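Side-chain contact in uncharacterized HTH-type transcriptional regulator YurK (Bacillus subtilis, PDB 2IKK), which probably binds DNA as a GntR-family transcription regulator, this chain being its C-terminal UTRA domain: residues V59-I64 / V95-I100. Residues are numbered along the deposited sequence; the frame is centred on the assembly and turned at random.
Sequences VELKRI and VSMHDI. With SO4 (sulfate ion), chain C.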
loop_
_atom_site.group_PDB
_atom_site.type_symbol
_atom_site.label_atom_id
_atom_site.label_comp_id
_atom_site.label_asym_id
_atom_site.label_seq_id
_atom_site.Cartn_x
_atom_site.Cartn_y
_atom_site.Cartn_z
ATOM N N VAL A 59 -4.481 15.913 -21.723
ATOM C CA VAL A 59 -3.214 15.436 -22.246
ATOM C C VAL A 59 -2.941 14.097 -21.535
ATOM O O VAL A 59 -2.938 14.063 -20.307
ATOM C CB VAL A 59 -2.073 16.435 -21.916
ATOM C CG1 VAL A 59 -0.757 15.875 -22.294
ATOM C CG2 VAL A 59 -2.345 17.734 -22.657
ATOM N N GLU A 60 -2.748 13.010 -22.302
ATOM C CA GLU A 60 -2.418 11.672 -21.719
ATOM C C GLU A 60 -0.929 11.454 -21.798
ATOM O O GLU A 60 -0.393 11.254 -22.884
ATOM C CB GLU A 60 -3.213 10.579 -22.446
ATOM C CG GLU A 60 -2.973 9.164 -21.840
ATOM C CD GLU A 60 -3.932 8.147 -22.407
ATOM O OE1 GLU A 60 -3.652 7.771 -23.544
ATOM O OE2 GLU A 60 -4.985 7.820 -21.787
ATOM N N LEU A 61 -0.240 11.612 -20.677
ATOM C CA LEU A 61 1.172 11.558 -20.678
ATOM C C LEU A 61 1.524 10.167 -20.181
ATOM O O LEU A 61 1.161 9.784 -19.071
ATOM C CB LEU A 61 1.727 12.612 -19.724
ATOM C CG LEU A 61 3.193 12.444 -19.312
ATOM C CD1 LEU A 61 4.036 12.658 -20.531
ATOM C CD2 LEU A 61 3.678 13.338 -18.183
ATOM N N LYS A 62 2.285 9.445 -20.989
ATOM C CA LYS A 62 2.828 8.107 -20.593
ATOM C C LYS A 62 4.358 8.150 -20.396
ATOM O O LYS A 62 5.133 8.652 -21.236
ATOM C CB LYS A 62 2.442 7.039 -21.612
ATOM C CG LYS A 62 0.947 6.922 -21.745
ATOM C CD LYS A 62 0.560 5.780 -22.701
ATOM C CE LYS A 62 -0.936 5.471 -22.621
ATOM N NZ LYS A 62 -1.264 4.639 -23.831
ATOM N N ARG A 63 4.785 7.700 -19.227
ATOM C CA ARG A 63 6.186 7.678 -18.930
ATOM C C ARG A 63 6.600 6.368 -18.273
ATOM O O ARG A 63 5.812 5.762 -17.604
ATOM C CB ARG A 63 6.535 8.811 -18.001
ATOM C CG ARG A 63 6.258 10.248 -18.636
ATOM C CD ARG A 63 6.850 11.440 -17.792
ATOM N NE ARG A 63 6.274 11.502 -16.446
ATOM C CZ ARG A 63 6.569 12.419 -15.501
ATOM N NH1 ARG A 63 7.435 13.423 -15.725
ATOM N NH2 ARG A 63 5.972 12.353 -14.298
ATOM N N ILE A 64 7.869 6.017 -18.409
ATOM C CA ILE A 64 8.406 4.840 -17.685
ATOM C C ILE A 64 9.483 5.330 -16.796
ATOM O O ILE A 64 10.315 6.139 -17.219
ATOM C CB ILE A 64 8.947 3.759 -18.656
ATOM C CG1 ILE A 64 7.835 3.347 -19.601
ATOM C CG2 ILE A 64 9.306 2.422 -17.895
ATOM C CD1 ILE A 64 8.274 2.393 -20.751
ATOM N N VAL A 95 11.735 16.424 -17.952
ATOM C CA VAL A 95 11.003 17.592 -17.496
ATOM C C VAL A 95 10.260 17.203 -16.213
ATOM O O VAL A 95 9.669 16.129 -16.132
ATOM C CB VAL A 95 10.067 18.137 -18.620
ATOM C CG1 VAL A 95 9.061 19.213 -18.109
ATOM C CG2 VAL A 95 10.873 18.674 -19.841
ATOM N N SER A 96 10.317 18.085 -15.225
ATOM C CA SER A 96 9.548 17.924 -14.042
ATOM C C SER A 96 8.174 18.572 -14.293
ATOM O O SER A 96 8.068 19.800 -14.460
ATOM C CB SER A 96 10.260 18.604 -12.874
ATOM O OG SER A 96 9.325 18.764 -11.821
HETATM N N MSE A 97 7.121 17.744 -14.328
HETATM C CA MSE A 97 5.803 18.295 -14.545
HETATM C C MSE A 97 5.377 19.171 -13.356
HETATM O O MSE A 97 4.659 20.148 -13.494
HETATM C CB MSE A 97 4.783 17.205 -14.868
HETATM C CG MSE A 97 5.123 16.453 -16.199
HETATM SE SE MSE A 97 5.258 17.606 -17.744
HETATM C CE MSE A 97 3.325 18.059 -18.029
ATOM N N HIS A 98 5.888 18.871 -12.182
ATOM C CA HIS A 98 5.576 19.738 -11.041
ATOM C C HIS A 98 6.189 21.107 -11.219
ATOM O O HIS A 98 5.529 22.133 -10.988
ATOM C CB HIS A 98 5.983 19.091 -9.749
ATOM C CG HIS A 98 4.964 18.121 -9.259
ATOM N ND1 HIS A 98 4.801 16.877 -9.833
ATOM C CD2 HIS A 98 4.014 18.220 -8.306
ATOM C CE1 HIS A 98 3.802 16.245 -9.243
ATOM N NE2 HIS A 98 3.288 17.048 -8.328
ATOM N N ASP A 99 7.407 21.134 -11.759
ATOM C CA ASP A 99 8.031 22.407 -12.172
ATOM C C ASP A 99 7.248 23.217 -13.214
ATOM O O ASP A 99 7.130 24.441 -13.083
ATOM C CB ASP A 99 9.439 22.113 -12.699
ATOM C CG ASP A 99 10.457 22.043 -11.603
ATOM O OD1 ASP A 99 10.067 22.143 -10.399
ATOM O OD2 ASP A 99 11.655 21.899 -11.953
ATOM N N ILE A 100 6.674 22.526 -14.214
ATOM C CA ILE A 100 5.874 23.154 -15.276
ATOM C C ILE A 100 4.624 23.726 -14.629
ATOM O O ILE A 100 4.302 24.880 -14.819
ATOM C CB ILE A 100 5.493 22.110 -16.391
ATOM C CG1 ILE A 100 6.757 21.737 -17.178
ATOM C CG2 ILE A 100 4.401 22.607 -17.333
ATOM C CD1 ILE A 100 7.682 22.956 -17.613
HETATM S S SO4 C . 7.426 15.013 -12.112
HETATM O O1 SO4 C . 7.383 15.118 -13.570
HETATM O O2 SO4 C . 8.812 14.935 -11.640
HETATM O O3 SO4 C . 6.681 13.855 -11.694
HETATM O O4 SO4 C . 6.873 16.230 -11.463
HETATM O O HOH W 1 8.975 14.172 -17.900
HETATM O O HOH W 2 9.955 14.458 -13.675
#
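The guanidinium of R63 meets V95 and a sulfate ion at its edge: V95 O, the sulfur and one water lie in its plane, while CG of M97, a selenomethionine, comes obliquely to NH1. R63 NH1 donates to sulfate O1 at 2.7 Å, and R63 NH2 reaches sulfate O3 at 3.1 Å, with a weak second bond to O1. V95 O stands 3.5 Å from R63 NH1, and the in-plane water closes the gap, accepting from NH1 and donating to V95 O. The H98 ring likewise presents its edge, H98 ND1 giving a bond of 2.7 Å to sulfate O4 in the ring plane. Backbone N of M97 (2.7 Å to sulfate O1, 166°) and of H98 (to O4) add two more bonds, so the anion, probably from the crystallisation liquor, sits at the first turn of the helix, where the dipole would favour it. S96 is the N-cap: with OG anti to the backbone N (chi1 164°), S96 OG accepts from D99 N at 3.0 Å. Beside the polar cluster, L61 CD2 touches M97 CG at 4.0 Å. In UTRA domains, which generally bind small effectors, such an anion site may mark part of the ligand pocket. E75 on strand 71-80 is a second partner of R63 NH2, and Y79 touches both L61 and M97. Helix 97-105 packs by its N-terminal end against strand 57-66, which runs between strands 33-41 and 71-80 of the antiparallel sheet.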